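Local structure of nucleoside diphosphate kinase (Aquifex aeolicus, 3ZTP) at residues E4-I9 with E80-R85; V10-M15 with E65-G70; I34-M39 with A74-G79; G48-V53 with Q129-F134. The protein makes nucleoside triphosphates by moving the gamma phosphate of ATP onto nucleoside diphosphates, probably through a phosphohistidine intermediate. All blocks are in the same frame, centred on the assembly; numbering follows the deposited sequence.

Interaction 1: residues E4-I9 with E80-R85; sequences ERTLII and EDAIKR
Glu4 reaches across to the first turn of helix 82-90, where its carboxylate oxygen OE1 takes the backbone N-H of Ile83 at 3.1 Å, nearly straight (163°). Its CG is anti to the carbonyl carbon (chi1 -64°) and the chain beyond is extended, which carries the carboxylate past Asp81 and over the start of the helix. The tight part lies beneath. Ala82 CB sits 3.6 Å from Glu4 O, and Ile83 CG1 packs at 3.8 Å on Thr6 CB, while Ile83 CD1 lies against the Glu4 carboxylate carbon. On this inner side a water joins Thr6 OG1 to Ile83 O. The outer side is looser and wet. One water donates to both Glu4 OE1 (2.6 Å) and Asp81 OD1 and accepts from Lys84 N, so it links two acidic groups whose OE1 and OD1 are 4.4 Å apart; the N-H groups of the helix start probably ease their repulsion as well. Arg5 turns from the helix toward Glu78, its salt-bridge partner. Strand 3-10, inner in a four-stranded antiparallel sheet of order 2-3-1-4, thus meets the start of a crossover helix, as in the ferredoxin-like fold of nucleoside diphosphate kinases.

Interaction 2: residues V10-M15 with E65-G70; sequences VKPDAM and EFMSSG. With SO4 (sulfate ion), chain D.
Phe66 O is held by Ser69 twice, through OG at 2.7 Å and through the backbone N, and Pro12 CG presses on the same oxygen at 3.4 Å. In this ferredoxin-like (alpha+beta) fold the contact sets the start of helix 12-17, just after the first strand, against helix 60-67 and the turn that follows it. Pro12 CD makes a CH-pi contact over one face of the Phe66 ring, 4.2 Å from its centroid and offset toward the rim. The ring gets there because Phe66 CG is anti to its own N (chi1 172°). Met67, bent at chi2 and chi3, brings SD to 3.7 Å from Lys11 CG, and its sulfur touches Pro12 CD too. Lys11, at the N-cap position, runs out fully extended past both residues. Its NZ bonds to Asn117 OD1 and makes weak bonds to SO4 O1 and O4 at 2.9 and 3.0 Å. The sulfate is also bound by Tyr51 and His120, the predicted phosphohistidine, consistent with a phosphate site and with the predicted role of Lys11 in binding ATP. With an alanine here, the sulfate and Asn117 OD1 are likely to lose this ammonium, and Met67 SD the CG and CD methylenes packed against it. Asp13, tied by OD2 to Ala118 N, brings OD1 in at the ring edge, 3.5 Å from Phe66 CZ, with carboxylate and ring planes 71° apart.

Interaction 3: residues I34-M39 with A74-G79; sequences IKALKM and AAVLEG
Ile34 and Leu77 lie side by side and point the same way, CG1 meeting CD2 at 3.8 Å, in a non-hydrogen-bonded pair of two antiparallel strands of the ferredoxin-like sheet. Leu37 and Ala75 form the next such pair on that face; Leu37 CG is anti to its N (chi1 -179°), and CD1 reaches both Ala75 CB and Ala74 O. Helix 20-29 covers the face, with Ile28 on Ile34 and Phe27 on Leu77. Ala36 CB meets Val76 CG2 at 3.9 Å on the reverse face, where Phe136 lies over Ala36, Ala74 and Val76. Lys35 stands between the faces, because a beta bulge sets Lys35 and Ala36 together opposite Val76: Lys35 N bonds to Val76 O at 2.8 Å, whereas the buried Ala36 N has no partner in the model. Bent twice, the Lys35 chain crosses Glu78 aslant, CG 3.7 Å from Glu78 CB. Their charges do not touch; a water spans them, weakly at NZ, while Glu78 OE1 bonds to Arg5 and NZ weakly to Val142 O. Replacing Lys35 by an alanine would probably leave Glu78 without the lysine methylenes along it and this water without its lysine partner. At the far end two backbone bonds run from Lys38 N to Ala74 O and from Ala74 N to Lys38 O, each 3.0 Å. On the outer edge of the strand, Leu37 and Met39 bond through their backbones to the second subunit. Within the bulge Ala36 O takes Val76 N from above its carbonyl plane, 36° out, and Ala75 CA-H approaches the same oxygen at 3.1 Å.

Interaction 4: residues G48-V53 with Q129-F134; sequences GEFYYV and QYEICF. With GOL (glycerol), chain C; SO4 (sulfate ion), chain D.
Phe50 turns its ring edge to the face of Phe134 in an offset edge-to-face pair, centroids 5.7 Å apart and planes at 80°, while its CB makes a CH-pi contact over the same ring. Tyr52 does likewise to Tyr130, its CE1 lying over one face, 3.6 Å from Tyr130 CZ. Apolar packing fills in around these aromatic pairs: Glu49 CB touches Phe134 CZ at 3.6 Å, and Phe50 CZ lies against Glu131 CG. Between the segments themselves the polar link is Tyr130 OH to Glu49 O at 2.8 Å. Tyr130 CG is anti to its N (chi1 174°), which swings the ring across to Glu49, but the hydroxyl comes from well above the carbonyl plane, 53° out. Bound solutes add further bonds. Glycerol O3 donates to Phe50 O and accepts from Val53 N, and its O2 donates to Glu131 OE2 at 2.7 Å, so the molecule bridges the segments. Tyr51 OH also lies at the sulfate. Glu131 OE1 is hydrogen-bonded to His120 NE2 and Ser122 OG, consistent with a second-shell residue that helps to position the predicted phosphohistidine, whose ring also meets Phe50 edge-to-face. A covalent link adds to these: Cys133 forms a disulfide with Cys133 of the third subunit, tying helix 125-135 into the tetramer. Phe50 and Glu131 both rest on Leu7 of strand 3-10, so helix 44-50 and helix 125-135 meet over the sheet.

Overall arrangement
Interaction 3 is the buried one, a strand pair held by backbone bonds; the other three are partly buried and rely on side chains. Interactions 1 and 3 share the sheet, joined by the Arg5-Glu78 salt bridge and by Thr6 N to Leu77 O between neighbouring strands; their centres lie about 10 Å apart. Interactions 2 and 4 are about 16 Å apart but touch the same sulfate, from Lys11 and Tyr51, and meet where Met67 packs on Tyr51. Water binds the outer side of interaction 1, whereas rings dominate interaction 4. Subunit contacts also differ: 34-39 meets mainly the second subunit and, at Lys38, the third; 129-134 meets the third, and interactions 1 and 2 neither.

Interaction 1: residues E4-I9 with E80-R85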
# COMPACT_ATOMS: atom_id res chain seq x y z
N GLU A 4 -18.22 -14.86 -8.10
CA GLU A 4 -17.11 -15.22 -7.24
C GLU A 4 -15.91 -14.32 -7.50
O GLU A 4 -15.82 -13.67 -8.55
CB GLU A 4 -16.68 -16.67 -7.50
CG GLU A 4 -17.76 -17.68 -7.17
CD GLU A 4 -17.43 -19.11 -7.58
OE1 GLU A 4 -16.48 -19.33 -8.37
OE2 GLU A 4 -18.15 -20.02 -7.13
N ARG A 5 -14.99 -14.28 -6.55
CA ARG A 5 -13.69 -13.66 -6.75
C ARG A 5 -12.59 -14.70 -6.63
O ARG A 5 -12.63 -15.60 -5.77
CB ARG A 5 -13.44 -12.58 -5.71
CG ARG A 5 -14.29 -11.36 -5.89
CD ARG A 5 -14.11 -10.37 -4.77
NE ARG A 5 -14.90 -9.17 -5.03
CZ ARG A 5 -15.01 -8.15 -4.19
NH1 ARG A 5 -14.38 -8.19 -3.03
NH2 ARG A 5 -15.77 -7.10 -4.51
N THR A 6 -11.57 -14.59 -7.48
CA THR A 6 -10.44 -15.50 -7.42
C THR A 6 -9.18 -14.68 -7.57
O THR A 6 -9.22 -13.56 -8.09
CB THR A 6 -10.55 -16.62 -8.48
OG1 THR A 6 -9.53 -17.55 -8.20
CG2 THR A 6 -10.37 -16.10 -9.91
N LEU A 7 -8.06 -15.21 -7.11
CA LEU A 7 -6.77 -14.53 -7.23
C LEU A 7 -5.96 -15.18 -8.33
O LEU A 7 -5.81 -16.41 -8.33
CB LEU A 7 -6.00 -14.61 -5.92
CG LEU A 7 -4.70 -13.79 -5.96
CD1 LEU A 7 -4.95 -12.32 -5.70
CD2 LEU A 7 -3.63 -14.34 -5.03
N ILE A 8 -5.38 -14.37 -9.22
CA ILE A 8 -4.32 -14.85 -10.10
C ILE A 8 -3.01 -14.17 -9.75
O ILE A 8 -2.98 -13.02 -9.29
CB ILE A 8 -4.62 -14.69 -11.60
CG1 ILE A 8 -4.87 -13.22 -11.98
CG2 ILE A 8 -5.78 -15.57 -12.00
CD1 ILE A 8 -4.80 -12.93 -13.48
N ILE A 9 -1.91 -14.90 -9.95
CA ILE A 9 -0.57 -14.30 -9.89
C ILE A 9 0.16 -14.67 -11.16
O ILE A 9 0.30 -15.86 -11.46
CB ILE A 9 0.26 -14.75 -8.68
CG1 ILE A 9 -0.53 -14.52 -7.40
CG2 ILE A 9 1.56 -13.99 -8.67
CD1 ILE A 9 0.18 -15.06 -6.14
N GLU A 80 -19.13 -14.51 -12.71
CA GLU A 80 -19.89 -15.74 -12.50
C GLU A 80 -18.98 -16.96 -12.60
O GLU A 80 -18.21 -17.09 -13.55
CB GLU A 80 -20.99 -15.82 -13.56
CG GLU A 80 -21.82 -17.08 -13.50
CD GLU A 80 -22.60 -17.21 -12.21
OE1 GLU A 80 -23.00 -16.18 -11.63
OE2 GLU A 80 -22.82 -18.36 -11.77
N ASP A 81 -19.04 -17.83 -11.59
CA ASP A 81 -18.30 -19.08 -11.60
C ASP A 81 -16.80 -18.83 -11.83
O ASP A 81 -16.12 -19.64 -12.44
CB ASP A 81 -18.88 -20.01 -12.68
CG ASP A 81 -18.58 -21.49 -12.45
OD1 ASP A 81 -18.41 -21.94 -11.28
OD2 ASP A 81 -18.60 -22.23 -13.46
N ALA A 82 -16.28 -17.73 -11.30
CA ALA A 82 -14.90 -17.30 -11.62
C ALA A 82 -13.85 -18.32 -11.25
O ALA A 82 -12.88 -18.48 -11.97
CB ALA A 82 -14.58 -15.97 -10.97
N ILE A 83 -14.00 -18.99 -10.12
CA ILE A 83 -12.92 -19.86 -9.67
C ILE A 83 -12.71 -21.00 -10.68
O ILE A 83 -11.58 -21.23 -11.16
CB ILE A 83 -13.18 -20.39 -8.24
CG1 ILE A 83 -13.10 -19.22 -7.25
CG2 ILE A 83 -12.16 -21.49 -7.89
CD1 ILE A 83 -13.78 -19.49 -5.92
N LYS A 84 -13.77 -21.67 -11.05
CA LYS A 84 -13.67 -22.76 -12.02
C LYS A 84 -13.33 -22.24 -13.43
O LYS A 84 -12.54 -22.84 -14.14
CB LYS A 84 -14.97 -23.56 -12.06
CG LYS A 84 -15.05 -24.60 -13.16
CD LYS A 84 -16.43 -25.27 -13.14
CE LYS A 84 -16.56 -26.35 -14.21
NZ LYS A 84 -17.90 -26.99 -14.17
N ARG A 85 -13.93 -21.13 -13.83
CA ARG A 85 -13.71 -20.65 -15.19
C ARG A 85 -12.27 -20.20 -15.37
O ARG A 85 -11.66 -20.46 -16.41
CB ARG A 85 -14.68 -19.53 -15.55
CG ARG A 85 -16.10 -19.99 -15.84
CD ARG A 85 -17.08 -18.82 -15.97
NE ARG A 85 -16.72 -17.93 -17.08
CZ ARG A 85 -16.96 -16.62 -17.11
NH1 ARG A 85 -17.56 -16.00 -16.10
NH2 ARG A 85 -16.59 -15.91 -18.16
O HOH W 1 -16.31 -21.62 -9.61
O HOH W 2 -20.35 -20.70 -8.85
O HOH W 3 -9.36 -19.70 -9.97

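Interaction 2: residues V10-M15 with E65-G70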
# COMPACT_ATOMS: atom_id res chain seq x y z
N VAL A 10 0.64 -13.66 -11.88
CA VAL A 10 1.49 -13.88 -13.06
C VAL A 10 2.90 -14.07 -12.53
O VAL A 10 3.44 -13.18 -11.85
CB VAL A 10 1.39 -12.71 -14.04
CG1 VAL A 10 2.32 -12.90 -15.23
CG2 VAL A 10 -0.06 -12.55 -14.49
N LYS A 11 3.46 -15.24 -12.79
CA LYS A 11 4.70 -15.68 -12.17
C LYS A 11 5.91 -15.11 -12.90
O LYS A 11 5.81 -14.57 -14.01
CB LYS A 11 4.75 -17.21 -12.13
CG LYS A 11 3.60 -17.86 -11.40
CD LYS A 11 3.75 -19.38 -11.32
CE LYS A 11 2.73 -20.03 -10.42
NZ LYS A 11 2.81 -21.50 -10.43
N PRO A 12 7.10 -15.21 -12.28
CA PRO A 12 8.24 -14.53 -12.89
C PRO A 12 8.62 -15.04 -14.28
O PRO A 12 9.22 -14.27 -15.06
CB PRO A 12 9.37 -14.75 -11.87
CG PRO A 12 8.66 -14.89 -10.58
CD PRO A 12 7.41 -15.69 -10.92
N ASP A 13 8.33 -16.30 -14.60
CA ASP A 13 8.60 -16.79 -15.95
C ASP A 13 7.80 -16.02 -17.00
O ASP A 13 8.35 -15.59 -18.02
CB ASP A 13 8.38 -18.29 -16.07
CG ASP A 13 6.98 -18.74 -15.67
OD1 ASP A 13 6.34 -18.12 -14.79
OD2 ASP A 13 6.51 -19.75 -16.24
N ALA A 14 6.50 -15.86 -16.77
CA ALA A 14 5.66 -15.13 -17.71
C ALA A 14 5.99 -13.65 -17.71
O ALA A 14 5.90 -12.99 -18.75
CB ALA A 14 4.17 -15.38 -17.38
N MET A 15 6.37 -13.12 -16.56
CA MET A 15 6.81 -11.73 -16.47
C MET A 15 8.00 -11.51 -17.38
O MET A 15 8.00 -10.60 -18.21
CB MET A 15 7.13 -11.36 -15.02
CG MET A 15 5.91 -11.41 -14.14
SD MET A 15 4.72 -10.08 -14.45
CE MET A 15 5.71 -8.82 -13.61
N GLU A 65 11.65 -20.23 -3.78
CA GLU A 65 12.73 -19.48 -4.42
C GLU A 65 12.24 -18.84 -5.74
O GLU A 65 12.46 -17.66 -5.99
CB GLU A 65 13.94 -20.39 -4.70
CG GLU A 65 15.05 -19.66 -5.45
CD GLU A 65 16.26 -20.54 -5.76
OE1 GLU A 65 16.07 -21.71 -6.14
OE2 GLU A 65 17.40 -20.03 -5.63
N PHE A 66 11.57 -19.64 -6.56
CA PHE A 66 11.07 -19.15 -7.84
C PHE A 66 10.12 -17.97 -7.65
O PHE A 66 10.24 -16.94 -8.31
CB PHE A 66 10.38 -20.30 -8.57
CG PHE A 66 9.66 -19.89 -9.83
CD1 PHE A 66 10.30 -19.16 -10.82
CD2 PHE A 66 8.35 -20.27 -10.03
CE1 PHE A 66 9.62 -18.82 -11.99
CE2 PHE A 66 7.69 -19.95 -11.21
CZ PHE A 66 8.31 -19.21 -12.16
N MET A 67 9.17 -18.14 -6.75
CA MET A 67 8.14 -17.13 -6.56
C MET A 67 8.63 -15.85 -5.88
O MET A 67 7.91 -14.84 -5.85
CB MET A 67 6.92 -17.73 -5.85
CG MET A 67 6.12 -18.68 -6.75
SD MET A 67 5.46 -17.89 -8.25
CE MET A 67 4.22 -16.81 -7.52
N SER A 68 9.84 -15.91 -5.33
CA SER A 68 10.49 -14.74 -4.74
C SER A 68 11.68 -14.28 -5.57
O SER A 68 12.45 -13.44 -5.11
CB SER A 68 10.92 -15.02 -3.29
OG SER A 68 11.80 -16.13 -3.18
N SER A 69 11.85 -14.80 -6.79
CA SER A 69 13.04 -14.55 -7.60
C SER A 69 12.98 -13.28 -8.43
O SER A 69 13.96 -12.87 -9.01
CB SER A 69 13.33 -15.74 -8.53
OG SER A 69 12.34 -15.86 -9.52
N GLY A 70 11.80 -12.67 -8.48
CA GLY A 70 11.61 -11.45 -9.23
C GLY A 70 10.20 -10.97 -8.98
O GLY A 70 9.42 -11.66 -8.34
S SO4 D . 0.86 -22.42 -8.04
O1 SO4 D . 0.29 -22.51 -9.38
O2 SO4 D . -0.19 -22.71 -7.06
O3 SO4 D . 1.90 -23.42 -7.81
O4 SO4 D . 1.44 -21.13 -7.83

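Interaction 3: residues I34-M39 with A74-G79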
# COMPACT_ATOMS: atom_id res chain seq x y z
N ILE A 34 -11.57 -6.93 -13.26
CA ILE A 34 -10.37 -6.83 -12.42
C ILE A 34 -10.71 -5.89 -11.27
O ILE A 34 -10.98 -4.71 -11.48
CB ILE A 34 -9.14 -6.33 -13.19
CG1 ILE A 34 -8.82 -7.31 -14.32
CG2 ILE A 34 -7.97 -6.17 -12.26
CD1 ILE A 34 -7.72 -6.84 -15.27
N LYS A 35 -10.74 -6.45 -10.06
CA LYS A 35 -11.09 -5.69 -8.85
C LYS A 35 -9.89 -5.18 -8.07
O LYS A 35 -10.03 -4.32 -7.19
CB LYS A 35 -11.96 -6.55 -7.94
CG LYS A 35 -13.28 -6.99 -8.55
CD LYS A 35 -14.18 -5.84 -8.85
CE LYS A 35 -14.50 -5.07 -7.58
NZ LYS A 35 -15.46 -3.96 -7.83
N ALA A 36 -8.72 -5.75 -8.32
CA ALA A 36 -7.49 -5.27 -7.69
C ALA A 36 -6.34 -5.75 -8.55
O ALA A 36 -6.44 -6.78 -9.24
CB ALA A 36 -7.36 -5.81 -6.25
N LEU A 37 -5.25 -5.01 -8.53
CA LEU A 37 -4.10 -5.31 -9.37
C LEU A 37 -2.90 -4.66 -8.81
O LEU A 37 -2.94 -3.47 -8.50
CB LEU A 37 -4.36 -4.77 -10.80
CG LEU A 37 -3.27 -5.02 -11.83
CD1 LEU A 37 -3.21 -6.42 -12.25
CD2 LEU A 37 -3.51 -4.13 -13.04
N LYS A 38 -1.80 -5.38 -8.68
CA LYS A 38 -0.55 -4.72 -8.40
C LYS A 38 0.63 -5.62 -8.64
O LYS A 38 0.52 -6.84 -8.65
CB LYS A 38 -0.50 -4.20 -6.97
CG LYS A 38 -0.25 -5.28 -5.93
CD LYS A 38 -0.47 -4.76 -4.51
CE LYS A 38 -0.54 -5.88 -3.50
NZ LYS A 38 -0.81 -5.30 -2.15
N MET A 39 1.76 -4.96 -8.85
CA MET A 39 3.08 -5.57 -8.96
C MET A 39 3.77 -5.47 -7.61
O MET A 39 3.76 -4.41 -7.00
CB MET A 39 3.90 -4.84 -10.02
CG MET A 39 5.30 -5.37 -10.14
SD MET A 39 6.19 -4.60 -11.51
CE MET A 39 5.31 -5.26 -12.86
N ALA A 74 -0.25 -9.65 -9.20
CA ALA A 74 -1.48 -10.31 -8.78
C ALA A 74 -2.69 -9.48 -9.17
O ALA A 74 -2.63 -8.25 -9.25
CB ALA A 74 -1.48 -10.53 -7.26
N ALA A 75 -3.81 -10.18 -9.41
CA ALA A 75 -5.09 -9.54 -9.71
C ALA A 75 -6.21 -10.31 -9.05
O ALA A 75 -6.14 -11.55 -8.95
CB ALA A 75 -5.34 -9.49 -11.21
N VAL A 76 -7.22 -9.59 -8.60
CA VAL A 76 -8.44 -10.22 -8.17
C VAL A 76 -9.40 -10.14 -9.36
O VAL A 76 -9.64 -9.05 -9.89
CB VAL A 76 -9.06 -9.50 -6.96
CG1 VAL A 76 -10.42 -10.11 -6.62
CG2 VAL A 76 -8.12 -9.57 -5.77
N LEU A 77 -9.93 -11.29 -9.76
CA LEU A 77 -10.87 -11.39 -10.86
C LEU A 77 -12.23 -11.75 -10.30
O LEU A 77 -12.36 -12.67 -9.50
CB LEU A 77 -10.42 -12.48 -11.84
CG LEU A 77 -9.04 -12.29 -12.44
CD1 LEU A 77 -8.78 -13.43 -13.39
CD2 LEU A 77 -8.93 -10.96 -13.15
N GLU A 78 -13.26 -11.03 -10.76
CA GLU A 78 -14.63 -11.25 -10.32
C GLU A 78 -15.54 -11.57 -11.49
O GLU A 78 -15.50 -10.92 -12.52
CB GLU A 78 -15.12 -10.00 -9.59
CG GLU A 78 -16.54 -10.08 -9.07
CD GLU A 78 -16.93 -8.79 -8.37
OE1 GLU A 78 -16.38 -8.52 -7.28
OE2 GLU A 78 -17.75 -8.04 -8.91
N GLY A 79 -16.36 -12.59 -11.31
CA GLY A 79 -17.35 -12.93 -12.31
C GLY A 79 -18.09 -14.20 -11.95
O GLY A 79 -17.76 -14.89 -11.00
O HOH W 4 -17.70 -6.14 -6.67

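Interaction 4: residues G48-V53 with Q129-F134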
# COMPACT_ATOMS: atom_id res chain seq x y z
N GLY A 48 6.66 -18.31 1.21
CA GLY A 48 6.46 -19.51 2.01
C GLY A 48 5.14 -19.52 2.78
O GLY A 48 4.47 -20.56 2.88
N GLU A 49 4.78 -18.37 3.34
CA GLU A 49 3.51 -18.24 4.03
C GLU A 49 2.33 -18.34 3.07
O GLU A 49 1.33 -18.97 3.39
CB GLU A 49 3.44 -16.89 4.76
CG GLU A 49 4.39 -16.81 5.95
CD GLU A 49 4.40 -15.44 6.62
OE1 GLU A 49 3.66 -14.52 6.19
OE2 GLU A 49 5.15 -15.31 7.61
N PHE A 50 2.44 -17.71 1.91
CA PHE A 50 1.37 -17.78 0.92
C PHE A 50 1.12 -19.22 0.54
O PHE A 50 -0.03 -19.65 0.45
CB PHE A 50 1.74 -16.95 -0.30
CG PHE A 50 0.67 -16.93 -1.38
CD1 PHE A 50 -0.32 -15.97 -1.36
CD2 PHE A 50 0.65 -17.87 -2.39
CE1 PHE A 50 -1.30 -15.94 -2.34
CE2 PHE A 50 -0.35 -17.86 -3.35
CZ PHE A 50 -1.33 -16.88 -3.33
N TYR A 51 2.20 -19.97 0.35
CA TYR A 51 2.14 -21.37 -0.06
C TYR A 51 2.29 -22.36 1.09
O TYR A 51 2.75 -23.49 0.90
CB TYR A 51 3.26 -21.62 -1.08
CG TYR A 51 2.98 -21.03 -2.43
CD1 TYR A 51 1.97 -21.54 -3.23
CD2 TYR A 51 3.74 -19.98 -2.92
CE1 TYR A 51 1.72 -21.00 -4.50
CE2 TYR A 51 3.50 -19.46 -4.17
CZ TYR A 51 2.49 -19.97 -4.94
OH TYR A 51 2.26 -19.44 -6.20
N TYR A 52 1.87 -21.95 2.28
CA TYR A 52 2.08 -22.79 3.46
C TYR A 52 1.50 -24.19 3.35
O TYR A 52 2.02 -25.13 3.95
CB TYR A 52 1.51 -22.08 4.69
CG TYR A 52 0.02 -22.22 4.86
CD1 TYR A 52 -0.86 -21.35 4.24
CD2 TYR A 52 -0.51 -23.22 5.67
CE1 TYR A 52 -2.23 -21.48 4.40
CE2 TYR A 52 -1.87 -23.36 5.84
CZ TYR A 52 -2.73 -22.48 5.21
OH TYR A 52 -4.08 -22.61 5.37
N VAL A 53 0.44 -24.36 2.58
CA VAL A 53 -0.17 -25.68 2.40
C VAL A 53 0.79 -26.67 1.72
O VAL A 53 0.71 -27.89 1.93
CB VAL A 53 -1.48 -25.58 1.60
CG1 VAL A 53 -1.98 -26.97 1.18
CG2 VAL A 53 -2.54 -24.87 2.42
N GLN A 129 -10.25 -16.96 -0.68
CA GLN A 129 -10.41 -16.01 0.42
C GLN A 129 -9.06 -15.76 1.10
O GLN A 129 -8.68 -14.60 1.37
CB GLN A 129 -11.42 -16.55 1.42
CG GLN A 129 -11.63 -15.67 2.64
CD GLN A 129 -12.73 -16.21 3.54
OE1 GLN A 129 -13.91 -16.19 3.18
NE2 GLN A 129 -12.34 -16.70 4.72
N TYR A 130 -8.34 -16.82 1.43
CA TYR A 130 -7.01 -16.70 2.03
C TYR A 130 -6.03 -15.96 1.15
O TYR A 130 -5.31 -15.06 1.59
CB TYR A 130 -6.43 -18.09 2.33
CG TYR A 130 -4.98 -18.05 2.82
CD1 TYR A 130 -4.70 -17.68 4.11
CD2 TYR A 130 -3.91 -18.38 1.98
CE1 TYR A 130 -3.40 -17.63 4.57
CE2 TYR A 130 -2.60 -18.32 2.44
CZ TYR A 130 -2.36 -17.93 3.74
OH TYR A 130 -1.08 -17.86 4.27
N GLU A 131 -5.97 -16.35 -0.11
CA GLU A 131 -4.98 -15.80 -1.01
C GLU A 131 -5.25 -14.34 -1.34
O GLU A 131 -4.32 -13.53 -1.41
CB GLU A 131 -4.98 -16.62 -2.30
CG GLU A 131 -4.47 -18.04 -2.08
CD GLU A 131 -4.50 -18.90 -3.32
OE1 GLU A 131 -4.86 -18.40 -4.40
OE2 GLU A 131 -4.15 -20.08 -3.20
N ILE A 132 -6.52 -13.99 -1.56
CA ILE A 132 -6.86 -12.59 -1.82
C ILE A 132 -6.43 -11.74 -0.63
O ILE A 132 -5.78 -10.72 -0.84
CB ILE A 132 -8.34 -12.43 -2.12
CG1 ILE A 132 -8.65 -13.06 -3.48
CG2 ILE A 132 -8.72 -10.97 -2.11
CD1 ILE A 132 -10.14 -13.18 -3.78
N CYS A 133 -6.79 -12.13 0.59
CA CYS A 133 -6.40 -11.37 1.77
C CYS A 133 -4.89 -11.35 1.98
O CYS A 133 -4.35 -10.40 2.56
CB CYS A 133 -7.09 -11.94 3.01
SG CYS A 133 -8.85 -11.54 3.09
N PHE A 134 -4.19 -12.37 1.53
CA PHE A 134 -2.76 -12.36 1.71
C PHE A 134 -2.12 -11.21 0.93
O PHE A 134 -1.15 -10.60 1.38
CB PHE A 134 -2.12 -13.68 1.30
CG PHE A 134 -0.76 -13.87 1.89
CD1 PHE A 134 0.38 -13.36 1.30
CD2 PHE A 134 -0.65 -14.49 3.11
CE1 PHE A 134 1.62 -13.51 1.91
CE2 PHE A 134 0.60 -14.66 3.71
CZ PHE A 134 1.73 -14.15 3.11
C1 GOL C . -1.82 -21.37 -1.87
O1 GOL C . -1.72 -22.73 -2.22
C2 GOL C . -2.57 -21.18 -0.55
O2 GOL C . -3.96 -21.25 -0.73
C3 GOL C . -2.22 -22.27 0.45
O3 GOL C . -0.84 -22.33 0.64
S SO4 D . 0.86 -22.42 -8.04
O1 SO4 D . 0.29 -22.51 -9.38
O2 SO4 D . -0.19 -22.71 -7.06
O3 SO4 D . 1.90 -23.42 -7.81
O4 SO4 D . 1.44 -21.13 -7.83